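Local coordinates for protein 6-phosphogluconolactonase (Trypanosoma cruzi, PDB 6VYE) that hydrolyses 6-phosphogluconolactone to 6-phosphogluconate, the second step of the oxidative pentose phosphate pathway, at residues K30-I35 against L46-S51; K57-L62 against I163-L168; V113-G118 against V132-A137. One frame throughout, in Å; residues are numbered along the deposited sequence.

Interaction 1 (K30-I35 against L46-S51)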
loop_
_atom_site.group_PDB
_atom_site.type_symbol
_atom_site.label_atom_id
_atom_site.label_comp_id
_atom_site.label_asym_id
_atom_site.label_seq_id
_atom_site.Cartn_x
_atom_site.Cartn_y
_atom_site.Cartn_z
ATOM N N LYS A 30 15.047 -0.585 -5.625
ATOM C CA LYS A 30 15.562 -1.164 -6.898
ATOM C C LYS A 30 14.364 -1.638 -7.734
ATOM O O LYS A 30 14.297 -1.336 -8.951
ATOM C CB LYS A 30 16.525 -2.328 -6.632
ATOM C CG LYS A 30 17.146 -2.963 -7.872
ATOM C CD LYS A 30 18.245 -3.968 -7.576
ATOM C CE LYS A 30 18.936 -4.490 -8.823
ATOM N NZ LYS A 30 19.922 -5.563 -8.526
ATOM N N LYS A 31 13.446 -2.361 -7.094
ATOM C CA LYS A 31 12.220 -2.877 -7.753
ATOM C C LYS A 31 11.430 -1.690 -8.335
ATOM O O LYS A 31 11.056 -1.779 -9.504
ATOM C CB LYS A 31 11.376 -3.700 -6.771
ATOM C CG LYS A 31 10.184 -4.406 -7.410
ATOM C CD LYS A 31 10.560 -5.135 -8.684
ATOM C CE LYS A 31 9.836 -6.436 -8.892
ATOM N NZ LYS A 31 10.327 -7.097 -10.122
ATOM N N ILE A 32 11.133 -0.661 -7.527
ATOM C CA ILE A 32 10.345 0.512 -8.007
ATOM C C ILE A 32 11.030 1.157 -9.218
ATOM O O ILE A 32 10.356 1.375 -10.242
ATOM C CB ILE A 32 10.060 1.524 -6.880
ATOM C CG1 ILE A 32 9.082 0.966 -5.849
ATOM C CG2 ILE A 32 9.555 2.847 -7.447
ATOM C CD1 ILE A 32 9.222 1.614 -4.487
ATOM N N VAL A 33 12.326 1.394 -9.144
ATOM C CA VAL A 33 13.112 2.028 -10.245
ATOM C C VAL A 33 13.076 1.125 -11.478
ATOM O O VAL A 33 12.849 1.664 -12.547
ATOM C CB VAL A 33 14.538 2.395 -9.806
ATOM C CG1 VAL A 33 15.426 2.823 -10.973
ATOM C CG2 VAL A 33 14.502 3.488 -8.751
ATOM N N GLU A 34 13.243 -0.182 -11.329
ATOM C CA GLU A 34 13.146 -1.157 -12.442
ATOM C C GLU A 34 11.780 -1.041 -13.121
ATOM O O GLU A 34 11.744 -1.096 -14.370
ATOM C CB GLU A 34 13.273 -2.601 -11.940
ATOM C CG GLU A 34 14.693 -3.112 -11.902
ATOM C CD GLU A 34 14.899 -4.395 -11.110
ATOM O OE1 GLU A 34 13.882 -5.018 -10.649
ATOM O OE2 GLU A 34 16.076 -4.748 -10.919
ATOM N N ILE A 35 10.689 -0.935 -12.335
ATOM C CA ILE A 35 9.318 -0.855 -12.900
ATOM C C ILE A 35 9.228 0.475 -13.671
ATOM O O ILE A 35 8.650 0.496 -14.740
ATOM C CB ILE A 35 8.248 -0.979 -11.784
ATOM C CG1 ILE A 35 8.254 -2.381 -11.163
ATOM C CG2 ILE A 35 6.877 -0.583 -12.306
ATOM C CD1 ILE A 35 7.467 -2.461 -9.887
ATOM N N LEU A 46 3.892 7.162 -13.652
ATOM C CA LEU A 46 3.255 5.918 -13.183
ATOM C C LEU A 46 2.642 6.181 -11.805
ATOM O O LEU A 46 3.298 6.812 -10.921
ATOM C CB LEU A 46 4.300 4.801 -13.134
ATOM C CG LEU A 46 5.043 4.480 -14.435
ATOM C CD1 LEU A 46 5.981 3.328 -14.186
ATOM C CD2 LEU A 46 4.086 4.086 -15.554
ATOM N N SER A 47 1.452 5.630 -11.590
ATOM C CA SER A 47 0.708 5.762 -10.309
ATOM C C SER A 47 1.327 4.822 -9.262
ATOM O O SER A 47 1.429 3.617 -9.501
ATOM C CB SER A 47 -0.762 5.542 -10.533
ATOM O OG SER A 47 -0.987 4.349 -11.235
ATOM N N ILE A 48 1.746 5.365 -8.130
ATOM C CA ILE A 48 2.174 4.546 -6.960
ATOM C C ILE A 48 1.262 4.854 -5.758
ATOM O O ILE A 48 1.024 6.009 -5.480
ATOM C CB ILE A 48 3.655 4.769 -6.658
ATOM C CG1 ILE A 48 4.112 3.792 -5.575
ATOM C CG2 ILE A 48 3.939 6.225 -6.294
ATOM C CD1 ILE A 48 5.591 3.596 -5.518
ATOM N N ALA A 49 0.837 3.839 -5.014
ATOM C CA ALA A 49 0.126 4.027 -3.743
ATOM C C ALA A 49 1.118 3.669 -2.636
ATOM O O ALA A 49 1.604 2.496 -2.646
ATOM C CB ALA A 49 -1.124 3.199 -3.688
ATOM N N LEU A 50 1.451 4.663 -1.798
ATOM C CA LEU A 50 2.484 4.561 -0.747
ATOM C C LEU A 50 1.865 3.924 0.502
ATOM O O LEU A 50 0.699 4.157 0.750
ATOM C CB LEU A 50 3.030 5.947 -0.411
ATOM C CG LEU A 50 3.656 6.746 -1.547
ATOM C CD1 LEU A 50 4.169 8.092 -1.040
ATOM C CD2 LEU A 50 4.782 5.977 -2.167
ATOM N N SER A 51 2.630 3.131 1.242
ATOM C CA SER A 51 2.280 2.720 2.626
ATOM C C SER A 51 3.001 3.622 3.643
ATOM O O SER A 51 4.031 4.270 3.274
ATOM C CB SER A 51 2.630 1.272 2.836
ATOM O OG SER A 51 4.011 1.120 2.550
#
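I32 and I35, one helical turn apart, reach from helix 24-38 onto I48 and L46 of the strand 46-50, and the cross-contact is made almost wholly by aliphatic carbon. I32 and I48 meet end methyl to end methyl, CD1 of I32 lying 4.3 Å from CD1 of I48. The I48 arm is extended, with CG1 anti to the backbone N (chi1 -173°), and this carries its last methyl well out from the strand to the helix. The second pair is made by branch rather than by tip: CG2 of I35 stands 4.4 Å from CD1 of L46.

That same leucine methyl also lies against the backbone of the helix, since CD1 of L46 is 3.9 Å from O of I35. It is a van der Waals approach to a carbonyl oxygen. The L46 side chain leaves the strand with CG anti to the carbonyl carbon (chi1 -57°), which brings CD1 to the carbonyl of I35, the last residue of 30-35.

The polar groups find partners within the helix or in and around the sheet, not across the contact. The helix carbonyls of K30 and K31 are taken by E34 N and I35 N, while the strand bonds its backbone to its sheet neighbours on both sides, to I163 and to R78 and F80. S47 N is bonded to a carboxylate oxygen of D162.

This is a helix lying on the parallel part of the mixed sheet in a Rossmann-like alpha/beta fold, in the connection from strand 14-18 to strand 46-50. I32 also touches L165, and I35 touches I163, so the helix beds on two neighbouring strands. With side chains meeting through methyls, plus one methyl against a backbone carbonyl oxygen, the contact implies a greasy, directionless interface: burial holds it, and the sheet's own hydrogen bonds fix the strand's position.

Interaction 2 (K57-L62 against I163-L168); sequences KMLYSL and IVLLGL
L165 of strand 163-167 sets both methyls against L59 of the helix 54-66 and one, CD1, also against Y60. The leucines reach toward each other tip to tip: CD2 of L59 sits 3.9 Å from CD1 of L165 and 4.0 Å from CD2 of L165, so a single helix methyl meets both branches of its partner. L59 stretches to it with CG anti to the backbone N (chi1 162°). Y60 comes at the same leucine differently, its ring presenting an edge: CE1 of Y60 is 4.1 Å from CD1 of L165, and that methyl lies near the ring plane, not over a face. CD1 of L165 is thus shared between an aliphatic tip and an aromatic edge.

In fold terms, helix 54-66, followed by helix 68-73, lies in the beta-alpha-beta crossover between the parallel strands 46-50 and 77-85, and here it packs onto 163-167, the neighbour of 46-50 on the side away from 77-85. A28, C29 and I32 of helix 24-38 also touch L59, and M98 and L103 touch Y60. The phenol oxygen is hydrogen-bonded to S51 O. Within the helix, S61 OG donates to K57 O at 2.7 Å.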
loop_
_atom_site.group_PDB
_atom_site.type_symbol
_atom_site.label_atom_id
_atom_site.label_comp_id
_atom_site.label_asym_id
_atom_site.label_seq_id
_atom_site.Cartn_x
_atom_site.Cartn_y
_atom_site.Cartn_z
ATOM N N LYS A 57 9.403 4.608 5.172
ATOM C CA LYS A 57 10.028 5.934 5.459
ATOM C C LYS A 57 11.483 5.911 5.000
ATOM O O LYS A 57 11.964 6.915 4.424
ATOM C CB LYS A 57 9.912 6.284 6.943
ATOM C CG LYS A 57 10.410 7.662 7.363
ATOM C CD LYS A 57 10.531 7.744 8.891
ATOM C CE LYS A 57 11.513 8.781 9.393
ATOM N NZ LYS A 57 12.008 8.457 10.757
ATOM N N MET A 58 12.139 4.776 5.164
ATOM C CA MET A 58 13.546 4.627 4.731
ATOM C C MET A 58 13.613 4.472 3.216
ATOM O O MET A 58 14.560 4.997 2.647
ATOM C CB MET A 58 14.203 3.429 5.412
ATOM C CG MET A 58 14.487 3.721 6.859
ATOM S SD MET A 58 14.845 2.200 7.704
ATOM C CE MET A 58 16.454 1.881 6.979
ATOM N N LEU A 59 12.684 3.720 2.611
ATOM C CA LEU A 59 12.581 3.583 1.141
ATOM C C LEU A 59 12.409 4.988 0.533
ATOM O O LEU A 59 13.104 5.291 -0.406
ATOM C CB LEU A 59 11.438 2.608 0.821
ATOM C CG LEU A 59 10.874 2.623 -0.596
ATOM C CD1 LEU A 59 11.948 2.370 -1.618
ATOM C CD2 LEU A 59 9.756 1.609 -0.756
ATOM N N TYR A 60 11.567 5.833 1.107
ATOM C CA TYR A 60 11.246 7.169 0.543
ATOM C C TYR A 60 12.436 8.114 0.697
ATOM O O TYR A 60 12.650 8.936 -0.247
ATOM C CB TYR A 60 9.970 7.767 1.133
ATOM C CG TYR A 60 8.765 6.877 1.095
ATOM C CD1 TYR A 60 8.648 5.849 0.187
ATOM C CD2 TYR A 60 7.724 7.088 1.991
ATOM C CE1 TYR A 60 7.517 5.045 0.160
ATOM C CE2 TYR A 60 6.621 6.260 2.019
ATOM C CZ TYR A 60 6.513 5.237 1.097
ATOM O OH TYR A 60 5.404 4.453 1.148
ATOM N N SER A 61 13.209 7.978 1.785
ATOM C CA SER A 61 14.449 8.762 2.018
ATOM C C SER A 61 15.510 8.290 1.029
ATOM O O SER A 61 16.258 9.124 0.532
ATOM C CB SER A 61 14.958 8.626 3.423
ATOM O OG SER A 61 13.884 8.856 4.313
ATOM N N LEU A 62 15.582 6.990 0.799
ATOM C CA LEU A 62 16.495 6.414 -0.208
ATOM C C LEU A 62 16.156 6.971 -1.603
ATOM O O LEU A 62 17.093 7.444 -2.255
ATOM C CB LEU A 62 16.401 4.892 -0.114
ATOM C CG LEU A 62 17.360 4.093 -0.986
ATOM C CD1 LEU A 62 18.806 4.605 -0.871
ATOM C CD2 LEU A 62 17.281 2.627 -0.604
ATOM N N ILE A 163 1.803 0.776 -9.403
ATOM C CA ILE A 163 2.522 0.174 -8.256
ATOM C C ILE A 163 1.646 0.308 -7.016
ATOM O O ILE A 163 1.133 1.414 -6.751
ATOM C CB ILE A 163 3.922 0.778 -8.070
ATOM C CG1 ILE A 163 4.712 0.811 -9.381
ATOM C CG2 ILE A 163 4.654 0.035 -6.968
ATOM C CD1 ILE A 163 6.094 1.369 -9.278
ATOM N N VAL A 164 1.498 -0.784 -6.261
ATOM C CA VAL A 164 0.957 -0.666 -4.889
ATOM C C VAL A 164 2.004 -1.198 -3.913
ATOM O O VAL A 164 2.403 -2.363 -4.030
ATOM C CB VAL A 164 -0.389 -1.378 -4.751
ATOM C CG1 VAL A 164 -0.811 -1.406 -3.284
ATOM C CG2 VAL A 164 -1.445 -0.712 -5.619
ATOM N N LEU A 165 2.446 -0.344 -3.000
ATOM C CA LEU A 165 3.373 -0.713 -1.904
ATOM C C LEU A 165 2.605 -1.062 -0.638
ATOM O O LEU A 165 1.845 -0.229 -0.159
ATOM C CB LEU A 165 4.237 0.502 -1.619
ATOM C CG LEU A 165 5.548 0.573 -2.355
ATOM C CD1 LEU A 165 6.119 1.968 -2.119
ATOM C CD2 LEU A 165 6.491 -0.517 -1.820
ATOM N N LEU A 166 2.870 -2.217 -0.054
ATOM C CA LEU A 166 2.130 -2.659 1.142
ATOM C C LEU A 166 3.096 -3.079 2.256
ATOM O O LEU A 166 4.229 -3.517 1.949
ATOM C CB LEU A 166 1.237 -3.823 0.718
ATOM C CG LEU A 166 0.158 -3.497 -0.310
ATOM C CD1 LEU A 166 -0.584 -4.752 -0.674
ATOM C CD2 LEU A 166 -0.816 -2.439 0.183
ATOM N N GLY A 167 2.674 -2.953 3.504
ATOM C CA GLY A 167 3.412 -3.544 4.645
ATOM C C GLY A 167 2.531 -4.574 5.327
ATOM O O GLY A 167 1.322 -4.405 5.230
ATOM N N LEU A 168 3.100 -5.647 5.878
ATOM C CA LEU A 168 2.345 -6.676 6.624
ATOM C C LEU A 168 2.393 -6.332 8.114
ATOM O O LEU A 168 3.527 -6.272 8.677
ATOM C CB LEU A 168 2.960 -8.037 6.365
ATOM C CG LEU A 168 2.088 -9.206 6.799
ATOM C CD1 LEU A 168 0.838 -9.278 5.920
ATOM C CD2 LEU A 168 2.855 -10.525 6.756
#

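Interaction 3 (V113-G118 against V132-A137); sequences VPVDVG and VKSADA
Between S134 and D116 the flat group that matters is the peptide carbonyl of D116, and S134 meets it head-on at the oxygen. OG of S134 donates to O of D116 at 3.0 Å, with a C=O...donor angle of 163°, nearly along the C=O axis, so the hydroxyl comes over neither face of the peptide. Beside the bond stands V115, whose CG1 is 3.5 Å from OG of S134, giving the hydroxyl an apolar flank. Both groups are extended to the meeting point: S134 turns OG anti to the backbone N (chi1 -177°), and V115 does the same with CG1. The CA atoms of D116 and S134 are 6.6 Å apart.

The contact ties the irregular 113-118 segment, which leads from helix 95-104 toward helix 119-122, to the long helix 128-146. That helix lies over the antiparallel edge of the main sheet, with S134 and A135 touching V207 and A135 also touching V191 and V193. Its next turns continue the grip: Y138 OH is hydrogen-bonded to V113 O, and K141 NZ makes a weak bond to P114 O. The D116 side chain comes no nearer than 5.4 Å to the 132-137 segment.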
loop_
_atom_site.group_PDB
_atom_site.type_symbol
_atom_site.label_atom_id
_atom_site.label_comp_id
_atom_site.label_asym_id
_atom_site.label_seq_id
_atom_site.Cartn_x
_atom_site.Cartn_y
_atom_site.Cartn_z
ATOM N N VAL A 113 -0.629 13.414 -4.281
ATOM C CA VAL A 113 -2.109 13.318 -4.190
ATOM C C VAL A 113 -2.482 12.771 -2.820
ATOM O O VAL A 113 -2.761 11.590 -2.684
ATOM C CB VAL A 113 -2.645 12.472 -5.366
ATOM C CG1 VAL A 113 -4.136 12.651 -5.545
ATOM C CG2 VAL A 113 -1.897 12.810 -6.660
ATOM N N PRO A 114 -2.473 13.615 -1.768
ATOM C CA PRO A 114 -2.849 13.198 -0.415
ATOM C C PRO A 114 -4.363 12.990 -0.278
ATOM O O PRO A 114 -5.117 13.468 -1.118
ATOM C CB PRO A 114 -2.478 14.365 0.513
ATOM C CG PRO A 114 -1.941 15.469 -0.397
ATOM C CD PRO A 114 -2.173 15.051 -1.839
ATOM N N VAL A 115 -4.780 12.256 0.745
ATOM C CA VAL A 115 -6.213 12.176 1.145
ATOM C C VAL A 115 -6.584 13.526 1.787
ATOM O O VAL A 115 -5.803 14.026 2.605
ATOM C CB VAL A 115 -6.426 10.968 2.075
ATOM C CG1 VAL A 115 -7.834 10.910 2.658
ATOM C CG2 VAL A 115 -6.088 9.659 1.380
ATOM N N ASP A 116 -7.705 14.129 1.404
ATOM C CA ASP A 116 -8.235 15.343 2.092
ATOM C C ASP A 116 -8.693 14.919 3.493
ATOM O O ASP A 116 -9.589 14.083 3.568
ATOM C CB ASP A 116 -9.352 16.027 1.292
ATOM C CG ASP A 116 -9.469 17.520 1.592
ATOM O OD1 ASP A 116 -8.533 18.273 1.242
ATOM O OD2 ASP A 116 -10.490 17.925 2.155
ATOM N N VAL A 117 -8.057 15.421 4.553
ATOM C CA VAL A 117 -8.391 15.062 5.971
ATOM C C VAL A 117 -8.938 16.294 6.716
ATOM O O VAL A 117 -8.903 16.286 7.949
ATOM C CB VAL A 117 -7.171 14.457 6.700
ATOM C CG1 VAL A 117 -6.743 13.153 6.048
ATOM C CG2 VAL A 117 -5.988 15.431 6.787
ATOM N N GLY A 118 -9.420 17.304 5.989
ATOM C CA GLY A 118 -9.974 18.552 6.543
ATOM C C GLY A 118 -11.106 18.273 7.511
ATOM O O GLY A 118 -11.255 19.044 8.466
ATOM N N VAL A 132 -16.149 7.769 5.595
ATOM C CA VAL A 132 -16.789 7.329 4.331
ATOM C C VAL A 132 -16.825 8.503 3.329
ATOM O O VAL A 132 -16.578 8.253 2.139
ATOM C CB VAL A 132 -18.174 6.706 4.589
ATOM C CG1 VAL A 132 -18.970 6.538 3.308
ATOM C CG2 VAL A 132 -18.062 5.371 5.298
ATOM N N LYS A 133 -17.091 9.739 3.758
ATOM C CA LYS A 133 -17.153 10.903 2.823
ATOM C C LYS A 133 -15.741 11.214 2.306
ATOM O O LYS A 133 -15.603 11.594 1.134
ATOM C CB LYS A 133 -17.821 12.117 3.487
ATOM C CG LYS A 133 -19.342 12.003 3.596
ATOM C CD LYS A 133 -20.003 12.990 4.525
ATOM C CE LYS A 133 -19.727 14.423 4.144
ATOM N NZ LYS A 133 -20.499 15.341 5.011
ATOM N N SER A 134 -14.727 11.041 3.147
ATOM C CA SER A 134 -13.299 11.205 2.772
ATOM C C SER A 134 -12.868 10.124 1.758
ATOM O O SER A 134 -12.202 10.466 0.766
ATOM C CB SER A 134 -12.460 11.210 4.006
ATOM O OG SER A 134 -11.104 11.447 3.663
ATOM N N ALA A 135 -13.278 8.872 1.943
ATOM C CA ALA A 135 -13.004 7.746 1.015
ATOM C C ALA A 135 -13.636 8.034 -0.346
ATOM O O ALA A 135 -12.958 7.801 -1.371
ATOM C CB ALA A 135 -13.514 6.446 1.579
ATOM N N ASP A 136 -14.886 8.517 -0.361
ATOM C CA ASP A 136 -15.620 8.837 -1.612
ATOM C C ASP A 136 -14.902 9.991 -2.327
ATOM O O ASP A 136 -14.830 9.964 -3.573
ATOM C CB ASP A 136 -17.087 9.181 -1.364
ATOM C CG ASP A 136 -17.935 8.058 -0.775
ATOM O OD1 ASP A 136 -17.484 6.881 -0.777
ATOM O OD2 ASP A 136 -19.074 8.363 -0.313
ATOM N N ALA A 137 -14.425 10.983 -1.582
ATOM C CA ALA A 137 -13.722 12.154 -2.159
ATOM C C ALA A 137 -12.397 11.673 -2.777
ATOM O O ALA A 137 -12.116 12.083 -3.914
ATOM C CB ALA A 137 -13.513 13.223 -1.119
#

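How the interactions relate
Interactions 1 and 2 lie next to each other in the core, their centres 8 Å apart, on the helices 24-38 and 54-66 that pack side by side on the same sheet. Their strands are neighbours, joined through S47 O and I163 N (2.9 Å), and the tyrosine hydroxyl of interaction 2 bridges to the end of segment 46-51. S51 opens the turn after strand 46-50, which in relatives of this family takes part in binding the substrate phosphate, and probably does so here. Interaction 3 stands apart, with its centre about 21 Å from that of interaction 2, yet it is nested inside the chain loop that interaction 2 closes.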